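Local coordinates for protein putative cytochrome P450 120 (Synechocystis sp., PDB 2VE3) that binds heme and retinoic acid and probably acts as a cytochrome P450 monooxygenase, inserting oxygen into an organic substrate, at residues A[13-26]-A[39-53]. Residues are numbered along the deposited sequence; the frame is centred on the assembly and turned at random.
Sequences IPPGDFGLPWLGET and RQQQFGPIFKTRLFG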
ATOM      1  N   ILE A  13      30.835  -4.538   9.336  1.00 31.76           N
ATOM      2  CA  ILE A  13      29.617  -4.084   8.643  1.00 31.05           C
ATOM      3  C   ILE A  13      29.271  -5.059   7.498  1.00 30.27           C
ATOM      4  O   ILE A  13      30.168  -5.716   6.962  1.00 29.94           O
ATOM      5  CB  ILE A  13      29.723  -2.604   8.109  1.00 30.84           C
ATOM      6  CG1 ILE A  13      30.834  -2.459   7.066  1.00 30.51           C
ATOM      7  CG2 ILE A  13      29.887  -1.607   9.268  1.00 30.80           C
ATOM      8  CD1 ILE A  13      30.902  -1.082   6.400  1.00 32.06           C
ATOM      9  N   PRO A  14      27.966  -5.161   7.127  1.00 29.62           N
ATOM     10  CA  PRO A  14      27.525  -6.112   6.108  1.00 29.08           C
ATOM     11  C   PRO A  14      28.268  -6.009   4.781  1.00 29.16           C
ATOM     12  O   PRO A  14      28.829  -4.954   4.474  1.00 29.02           O
ATOM     13  CB  PRO A  14      26.053  -5.750   5.922  1.00 29.12           C
ATOM     14  CG  PRO A  14      25.650  -5.224   7.241  1.00 29.03           C
ATOM     15  CD  PRO A  14      26.822  -4.402   7.666  1.00 29.08           C
ATOM     16  N   PRO A  15      28.288  -7.107   3.998  1.00 28.93           N
ATOM     17  CA  PRO A  15      28.871  -7.034   2.657  1.00 29.07           C
ATOM     18  C   PRO A  15      27.952  -6.273   1.705  1.00 29.27           C
ATOM     19  O   PRO A  15      26.747  -6.238   1.925  1.00 29.37           O
ATOM     20  CB  PRO A  15      28.973  -8.503   2.234  1.00 28.88           C
ATOM     21  CG  PRO A  15      27.890  -9.206   3.028  1.00 28.77           C
ATOM     22  CD  PRO A  15      27.789  -8.458   4.329  1.00 28.64           C
ATOM     23  N   GLY A  16      28.512  -5.680   0.659  1.00 29.23           N
ATOM     24  CA  GLY A  16      27.719  -4.901  -0.283  1.00 30.10           C
ATOM     25  C   GLY A  16      28.480  -3.733  -0.890  1.00 30.46           C
ATOM     26  O   GLY A  16      29.388  -3.190  -0.257  1.00 30.41           O
ATOM     27  N   ASP A  17      28.103  -3.359  -2.114  1.00 30.90           N
ATOM     28  CA  ASP A  17      28.716  -2.236  -2.849  1.00 31.86           C
ATOM     29  C   ASP A  17      28.002  -0.895  -2.621  1.00 31.76           C
ATOM     30  O   ASP A  17      26.780  -0.798  -2.765  1.00 31.60           O
ATOM     31  CB  ASP A  17      28.739  -2.539  -4.347  1.00 32.17           C
ATOM     32  CG  ASP A  17      29.537  -3.779  -4.682  1.00 33.92           C
ATOM     33  OD1 ASP A  17      30.507  -4.084  -3.949  1.00 36.62           O
ATOM     34  OD2 ASP A  17      29.198  -4.442  -5.687  1.00 34.92           O
ATOM     35  N   PHE A  18      28.779   0.126  -2.270  1.00 32.08           N
ATOM     36  CA  PHE A  18      28.260   1.475  -2.056  1.00 32.04           C
ATOM     37  C   PHE A  18      28.140   2.257  -3.349  1.00 32.32           C
ATOM     38  O   PHE A  18      27.335   3.184  -3.435  1.00 32.39           O
ATOM     39  CB  PHE A  18      29.136   2.253  -1.067  1.00 31.83           C
ATOM     40  CG  PHE A  18      28.792   2.015   0.382  1.00 31.30           C
ATOM     41  CD1 PHE A  18      27.536   1.560   0.759  1.00 30.65           C
ATOM     42  CD2 PHE A  18      29.716   2.288   1.376  1.00 31.89           C
ATOM     43  CE1 PHE A  18      27.227   1.360   2.097  1.00 30.10           C
ATOM     44  CE2 PHE A  18      29.405   2.093   2.715  1.00 31.10           C
ATOM     45  CZ  PHE A  18      28.158   1.634   3.068  1.00 31.20           C
ATOM     46  N   GLY A  19      28.942   1.878  -4.351  1.00 32.36           N
ATOM     47  CA  GLY A  19      28.950   2.548  -5.661  1.00 32.07           C
ATOM     48  C   GLY A  19      29.525   3.957  -5.621  1.00 31.75           C
ATOM     49  O   GLY A  19      30.349   4.271  -4.761  1.00 31.67           O
ATOM     50  N   LEU A  20      29.085   4.802  -6.552  1.00 31.53           N
ATOM     51  CA  LEU A  20      29.521   6.204  -6.627  1.00 31.36           C
ATOM     52  C   LEU A  20      29.128   6.979  -5.379  1.00 31.49           C
ATOM     53  O   LEU A  20      28.154   6.620  -4.721  1.00 31.14           O
ATOM     54  CB  LEU A  20      28.909   6.894  -7.853  1.00 31.30           C
ATOM     55  CG  LEU A  20      29.331   6.362  -9.220  1.00 31.79           C
ATOM     56  CD1 LEU A  20      28.281   6.616 -10.309  1.00 31.09           C
ATOM     57  CD2 LEU A  20      30.690   6.930  -9.597  1.00 31.49           C
ATOM     58  N   PRO A  21      29.875   8.066  -5.058  1.00 31.44           N
ATOM     59  CA  PRO A  21      29.434   8.945  -3.972  1.00 31.22           C
ATOM     60  C   PRO A  21      28.049   9.521  -4.277  1.00 30.85           C
ATOM     61  O   PRO A  21      27.737   9.811  -5.435  1.00 31.09           O
ATOM     62  CB  PRO A  21      30.496  10.054  -3.956  1.00 31.31           C
ATOM     63  CG  PRO A  21      31.680   9.451  -4.605  1.00 31.26           C
ATOM     64  CD  PRO A  21      31.131   8.546  -5.663  1.00 31.16           C
ATOM     65  N   TRP A  22      27.237   9.645  -3.231  1.00 30.66           N
ATOM     66  CA  TRP A  22      25.823  10.039  -3.303  1.00 30.27           C
ATOM     67  C   TRP A  22      24.935   9.133  -4.178  1.00 29.60           C
ATOM     68  O   TRP A  22      24.062   8.448  -3.649  1.00 29.48           O
ATOM     69  CB  TRP A  22      25.652  11.536  -3.640  1.00 30.53           C
ATOM     70  CG  TRP A  22      24.499  12.138  -2.916  1.00 31.14           C
ATOM     71  CD1 TRP A  22      24.530  12.760  -1.698  1.00 31.53           C
ATOM     72  CD2 TRP A  22      23.128  12.146  -3.337  1.00 31.42           C
ATOM     73  NE1 TRP A  22      23.266  13.166  -1.343  1.00 32.02           N
ATOM     74  CE2 TRP A  22      22.388  12.808  -2.331  1.00 30.99           C
ATOM     75  CE3 TRP A  22      22.456  11.676  -4.474  1.00 32.52           C
ATOM     76  CZ2 TRP A  22      21.006  13.001  -2.421  1.00 31.19           C
ATOM     77  CZ3 TRP A  22      21.075  11.869  -4.563  1.00 32.09           C
ATOM     78  CH2 TRP A  22      20.369  12.524  -3.539  1.00 30.72           C
ATOM     79  N   LEU A  23      25.152   9.123  -5.494  1.00 29.25           N
ATOM     80  CA  LEU A  23      24.320   8.312  -6.398  1.00 29.06           C
ATOM     81  C   LEU A  23      24.236   6.839  -5.964  1.00 28.43           C
ATOM     82  O   LEU A  23      23.154   6.248  -5.983  1.00 29.16           O
ATOM     83  CB  LEU A  23      24.757   8.437  -7.863  1.00 28.99           C
ATOM     84  CG  LEU A  23      23.911   7.678  -8.899  1.00 29.29           C
ATOM     85  CD1 LEU A  23      22.548   8.334  -9.141  1.00 29.45           C
ATOM     86  CD2 LEU A  23      24.669   7.509 -10.204  1.00 29.32           C
ATOM     87  N   GLY A  24      25.367   6.262  -5.570  1.00 27.76           N
ATOM     88  CA  GLY A  24      25.417   4.889  -5.070  1.00 26.40           C
ATOM     89  C   GLY A  24      24.749   3.925  -6.021  1.00 25.86           C
ATOM     90  O   GLY A  24      25.009   3.954  -7.215  1.00 25.66           O
ATOM     91  N   GLU A  25      23.877   3.075  -5.489  1.00 25.41           N
ATOM     92  CA  GLU A  25      23.119   2.142  -6.336  1.00 25.29           C
ATOM     93  C   GLU A  25      21.668   2.593  -6.532  1.00 24.44           C
ATOM     94  O   GLU A  25      20.787   1.776  -6.810  1.00 24.26           O
ATOM     95  CB  GLU A  25      23.163   0.719  -5.764  1.00 25.32           C
ATOM     96  CG  GLU A  25      24.559   0.179  -5.492  1.00 25.08           C
ATOM     97  CD  GLU A  25      24.553  -1.332  -5.278  1.00 26.20           C
ATOM     98  OE1 GLU A  25      24.146  -1.800  -4.188  1.00 25.78           O
ATOM     99  OE2 GLU A  25      24.949  -2.054  -6.211  1.00 28.31           O
ATOM    100  N   THR A  26      21.426   3.900  -6.404  1.00 23.60           N
ATOM    101  CA  THR A  26      20.074   4.451  -6.515  1.00 22.59           C
ATOM    102  C   THR A  26      19.422   4.107  -7.854  1.00 22.24           C
ATOM    103  O   THR A  26      18.225   3.843  -7.904  1.00 22.08           O
ATOM    104  CB  THR A  26      20.041   6.002  -6.301  1.00 22.57           C
ATOM    105  OG1 THR A  26      20.743   6.355  -5.098  1.00 21.37           O
ATOM    106  CG2 THR A  26      18.604   6.497  -6.194  1.00 22.95           C
ATOM    107  N   ARG A  39      21.364  -8.914  -4.856  1.00 32.63           N
ATOM    108  CA  ARG A  39      22.306  -8.658  -3.782  1.00 32.34           C
ATOM    109  C   ARG A  39      22.215  -9.687  -2.661  1.00 32.79           C
ATOM    110  O   ARG A  39      23.140  -9.825  -1.870  1.00 32.59           O
ATOM    111  CB  ARG A  39      22.112  -7.240  -3.255  1.00 31.78           C
ATOM    112  CG  ARG A  39      22.730  -6.216  -4.169  1.00 31.46           C
ATOM    113  CD  ARG A  39      21.983  -4.907  -4.191  1.00 29.44           C
ATOM    114  NE  ARG A  39      22.530  -4.053  -5.232  1.00 26.27           N
ATOM    115  CZ  ARG A  39      22.170  -4.102  -6.511  1.00 26.32           C
ATOM    116  NH1 ARG A  39      22.743  -3.276  -7.380  1.00 25.30           N
ATOM    117  NH2 ARG A  39      21.239  -4.963  -6.927  1.00 23.21           N
ATOM    118  N   GLN A  40      21.107 -10.414  -2.598  1.00 33.51           N
ATOM    119  CA  GLN A  40      20.996 -11.510  -1.641  1.00 34.53           C
ATOM    120  C   GLN A  40      21.843 -12.710  -2.060  1.00 34.51           C
ATOM    121  O   GLN A  40      22.544 -13.294  -1.242  1.00 34.76           O
ATOM    122  CB  GLN A  40      19.542 -11.913  -1.458  1.00 34.52           C
ATOM    123  CG  GLN A  40      19.246 -12.348  -0.061  1.00 37.00           C
ATOM    124  CD  GLN A  40      18.030 -11.664   0.480  1.00 39.79           C
ATOM    125  OE1 GLN A  40      18.135 -10.613   1.118  1.00 41.69           O
ATOM    126  NE2 GLN A  40      16.860 -12.237   0.217  1.00 39.16           N
ATOM    127  N   GLN A  41      21.773 -13.061  -3.340  1.00 34.73           N
ATOM    128  CA  GLN A  41      22.605 -14.106  -3.925  1.00 34.88           C
ATOM    129  C   GLN A  41      24.090 -13.750  -3.838  1.00 34.42           C
ATOM    130  O   GLN A  41      24.890 -14.534  -3.315  1.00 34.59           O
ATOM    131  CB  GLN A  41      22.209 -14.329  -5.384  1.00 35.37           C
ATOM    132  CG  GLN A  41      20.925 -15.131  -5.588  1.00 37.44           C
ATOM    133  CD  GLN A  41      21.179 -16.520  -6.201  1.00 41.21           C
ATOM    134  OE1 GLN A  41      22.243 -17.126  -6.004  1.00 42.03           O
ATOM    135  NE2 GLN A  41      20.193 -17.023  -6.953  1.00 40.85           N
ATOM    136  N   GLN A  42      24.445 -12.565  -4.338  1.00 33.51           N
ATOM    137  CA  GLN A  42      25.836 -12.100  -4.376  1.00 32.39           C
ATOM    138  C   GLN A  42      26.437 -11.817  -2.995  1.00 31.35           C
ATOM    139  O   GLN A  42      27.620 -12.093  -2.758  1.00 31.34           O
ATOM    140  CB  GLN A  42      25.953 -10.854  -5.253  1.00 32.43           C
ATOM    141  CG  GLN A  42      27.374 -10.289  -5.374  1.00 33.21           C
ATOM    142  CD  GLN A  42      27.498  -9.190  -6.430  1.00 33.15           C
ATOM    143  OE1 GLN A  42      28.522  -8.512  -6.513  1.00 35.72           O
ATOM    144  NE2 GLN A  42      26.462  -9.015  -7.236  1.00 32.95           N
ATOM    145  N   PHE A  43      25.643 -11.261  -2.085  1.00 29.94           N
ATOM    146  CA  PHE A  43      26.194 -10.829  -0.789  1.00 28.59           C
ATOM    147  C   PHE A  43      25.721 -11.621   0.426  1.00 28.00           C
ATOM    148  O   PHE A  43      26.456 -11.732   1.398  1.00 28.14           O
ATOM    149  CB  PHE A  43      26.019  -9.310  -0.569  1.00 27.94           C
ATOM    150  CG  PHE A  43      26.744  -8.465  -1.581  1.00 27.16           C
ATOM    151  CD1 PHE A  43      28.138  -8.358  -1.553  1.00 26.16           C
ATOM    152  CD2 PHE A  43      26.041  -7.796  -2.577  1.00 26.08           C
ATOM    153  CE1 PHE A  43      28.822  -7.588  -2.507  1.00 26.19           C
ATOM    154  CE2 PHE A  43      26.711  -7.019  -3.531  1.00 26.12           C
ATOM    155  CZ  PHE A  43      28.109  -6.919  -3.496  1.00 26.42           C
ATOM    156  N   GLY A  44      24.503 -12.150   0.390  1.00 27.35           N
ATOM    157  CA  GLY A  44      23.968 -12.876   1.548  1.00 27.09           C
ATOM    158  C   GLY A  44      22.702 -12.232   2.087  1.00 27.00           C
ATOM    159  O   GLY A  44      22.268 -11.197   1.565  1.00 27.05           O
ATOM    160  N   PRO A  45      22.099 -12.840   3.130  1.00 26.54           N
ATOM    161  CA  PRO A  45      20.815 -12.386   3.690  1.00 26.38           C
ATOM    162  C   PRO A  45      20.801 -10.950   4.242  1.00 26.02           C
ATOM    163  O   PRO A  45      19.747 -10.326   4.265  1.00 26.16           O
ATOM    164  CB  PRO A  45      20.525 -13.413   4.802  1.00 26.13           C
ATOM    165  CG  PRO A  45      21.830 -14.008   5.125  1.00 25.75           C
ATOM    166  CD  PRO A  45      22.602 -14.031   3.842  1.00 26.66           C
ATOM    167  N   ILE A  46      21.953 -10.449   4.684  1.00 25.99           N
ATOM    168  CA  ILE A  46      22.091  -9.070   5.164  1.00 25.18           C
ATOM    169  C   ILE A  46      23.114  -8.335   4.287  1.00 25.32           C
ATOM    170  O   ILE A  46      24.299  -8.720   4.219  1.00 25.51           O
ATOM    171  CB  ILE A  46      22.481  -9.022   6.652  1.00 25.40           C
ATOM    172  CG1 ILE A  46      21.453  -9.799   7.495  1.00 24.27           C
ATOM    173  CG2 ILE A  46      22.573  -7.575   7.154  1.00 24.36           C
ATOM    174  CD1 ILE A  46      21.908 -10.109   8.893  1.00 25.58           C
ATOM    175  N   PHE A  47      22.654  -7.303   3.587  1.00 24.21           N
ATOM    176  CA  PHE A  47      23.545  -6.573   2.693  1.00 23.93           C
ATOM    177  C   PHE A  47      23.465  -5.052   2.845  1.00 23.87           C
ATOM    178  O   PHE A  47      22.470  -4.531   3.354  1.00 23.91           O
ATOM    179  CB  PHE A  47      23.406  -7.045   1.224  1.00 23.48           C
ATOM    180  CG  PHE A  47      22.145  -6.575   0.513  1.00 23.59           C
ATOM    181  CD1 PHE A  47      22.071  -5.288  -0.044  1.00 21.17           C
ATOM    182  CD2 PHE A  47      21.045  -7.432   0.365  1.00 23.79           C
ATOM    183  CE1 PHE A  47      20.923  -4.856  -0.709  1.00 21.66           C
ATOM    184  CE2 PHE A  47      19.883  -7.010  -0.303  1.00 21.97           C
ATOM    185  CZ  PHE A  47      19.823  -5.723  -0.844  1.00 23.07           C
ATOM    186  N   LYS A  48      24.529  -4.360   2.432  1.00 23.68           N
ATOM    187  CA  LYS A  48      24.551  -2.902   2.417  1.00 23.69           C
ATOM    188  C   LYS A  48      24.618  -2.313   0.997  1.00 23.47           C
ATOM    189  O   LYS A  48      25.131  -2.927   0.044  1.00 23.22           O
ATOM    190  CB  LYS A  48      25.681  -2.347   3.297  1.00 23.51           C
ATOM    191  CG  LYS A  48      27.066  -2.447   2.671  1.00 24.24           C
ATOM    192  CD  LYS A  48      28.141  -1.952   3.615  1.00 24.77           C
ATOM    193  CE  LYS A  48      29.514  -2.349   3.110  1.00 26.39           C
ATOM    194  NZ  LYS A  48      29.840  -1.554   1.908  1.00 29.13           N
ATOM    195  N   THR A  49      24.079  -1.110   0.867  1.00 23.09           N
ATOM    196  CA  THR A  49      24.119  -0.381  -0.379  1.00 22.77           C
ATOM    197  C   THR A  49      24.118   1.102  -0.036  1.00 22.63           C
ATOM    198  O   THR A  49      24.208   1.476   1.134  1.00 22.26           O
ATOM    199  CB  THR A  49      22.924  -0.775  -1.290  1.00 22.65           C
ATOM    200  OG1 THR A  49      22.978  -0.043  -2.520  1.00 23.79           O
ATOM    201  CG2 THR A  49      21.599  -0.521  -0.604  1.00 22.70           C
ATOM    202  N   ARG A  50      24.029   1.943  -1.058  1.00 22.88           N
ATOM    203  CA  ARG A  50      23.870   3.371  -0.841  1.00 22.92           C
ATOM    204  C   ARG A  50      22.748   3.859  -1.736  1.00 22.65           C
ATOM    205  O   ARG A  50      22.719   3.578  -2.928  1.00 22.57           O
ATOM    206  CB  ARG A  50      25.180   4.107  -1.102  1.00 23.11           C
ATOM    207  CG  ARG A  50      25.075   5.637  -1.189  1.00 24.07           C
ATOM    208  CD  ARG A  50      26.438   6.218  -1.467  1.00 25.34           C
ATOM    209  NE  ARG A  50      27.316   6.088  -0.307  1.00 27.55           N
ATOM    210  CZ  ARG A  50      28.629   5.871  -0.368  1.00 26.58           C
ATOM    211  NH1 ARG A  50      29.236   5.735  -1.539  1.00 27.13           N
ATOM    212  NH2 ARG A  50      29.334   5.769   0.751  1.00 26.29           N
ATOM    213  N   LEU A  51      21.793   4.553  -1.135  1.00 22.86           N
ATOM    214  CA  LEU A  51      20.636   5.028  -1.873  1.00 23.36           C
ATOM    215  C   LEU A  51      20.334   6.459  -1.461  1.00 23.60           C
ATOM    216  O   LEU A  51      20.300   6.764  -0.280  1.00 23.60           O
ATOM    217  CB  LEU A  51      19.421   4.118  -1.635  1.00 22.81           C
ATOM    218  CG  LEU A  51      19.551   2.602  -1.883  1.00 22.36           C
ATOM    219  CD1 LEU A  51      18.319   1.878  -1.325  1.00 20.94           C
ATOM    220  CD2 LEU A  51      19.756   2.266  -3.342  1.00 20.03           C
ATOM    221  N   PHE A  52      20.155   7.327  -2.456  1.00 24.96           N
ATOM    222  CA  PHE A  52      19.803   8.747  -2.257  1.00 25.37           C
ATOM    223  C   PHE A  52      20.713   9.407  -1.219  1.00 25.64           C
ATOM    224  O   PHE A  52      20.237  10.118  -0.333  1.00 26.38           O
ATOM    225  CB  PHE A  52      18.341   8.896  -1.816  1.00 25.23           C
ATOM    226  CG  PHE A  52      17.351   8.169  -2.685  1.00 25.41           C
ATOM    227  CD1 PHE A  52      16.749   8.813  -3.761  1.00 25.50           C
ATOM    228  CD2 PHE A  52      17.001   6.850  -2.408  1.00 25.42           C
ATOM    229  CE1 PHE A  52      15.830   8.152  -4.558  1.00 25.89           C
ATOM    230  CE2 PHE A  52      16.075   6.177  -3.190  1.00 25.64           C
ATOM    231  CZ  PHE A  52      15.492   6.827  -4.273  1.00 26.58           C
ATOM    232  N   GLY A  53      22.006   9.109  -1.311  1.00 25.66           N
ATOM    233  CA  GLY A  53      23.019   9.668  -0.423  1.00 25.33           C
ATOM    234  C   GLY A  53      23.155   9.043   0.952  1.00 25.27           C
ATOM    235  O   GLY A  53      23.968   9.517   1.748  1.00 24.98           O
TER
HETATM  236  O   HOH W   1      25.051  -3.760  -2.388  1.00 19.92           O
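K48 NZ sits centrally over one F18 ring face, 3.6 Å from the centroid, a cation-pi contact; T49 O meets the ring edge, and the R50 guanidinium stacks on F18 with planes 29° apart. The F43 ring carries G16 CA over one face and Q42 CG over the other, with D17 OD2 at its edge. G53 CA lies 3.5 Å from the centroid of the W22 five-membered ring, and T26 CG2 covers a face of F52, both CH-pi contacts. A bend at chi4 (71°) turns K48 NZ to G16 O, 2.8 Å away and above the carbonyl plane. R39 grips E25 side-on in a salt bridge: NE binds OE1, NH1 reaches OE2 at 2.8 Å, both from above the carboxylate plane. E25 OE1 also accepts from T49 OG1 (2.7 Å) on its anti lone pair, so three protein bonds hold buried E25's carboxylate. F52 N donates to T26 OG1 (2.9 Å), nearly straight at 172°. Through backbone bonds K48 N to P15 O and E25 N to R50 O, the N-terminal loop lines the outer edge of strand 47-51, whose other edge pairs with strand 54-59 in the mixed beta-sheet of the cytochrome P450 fold.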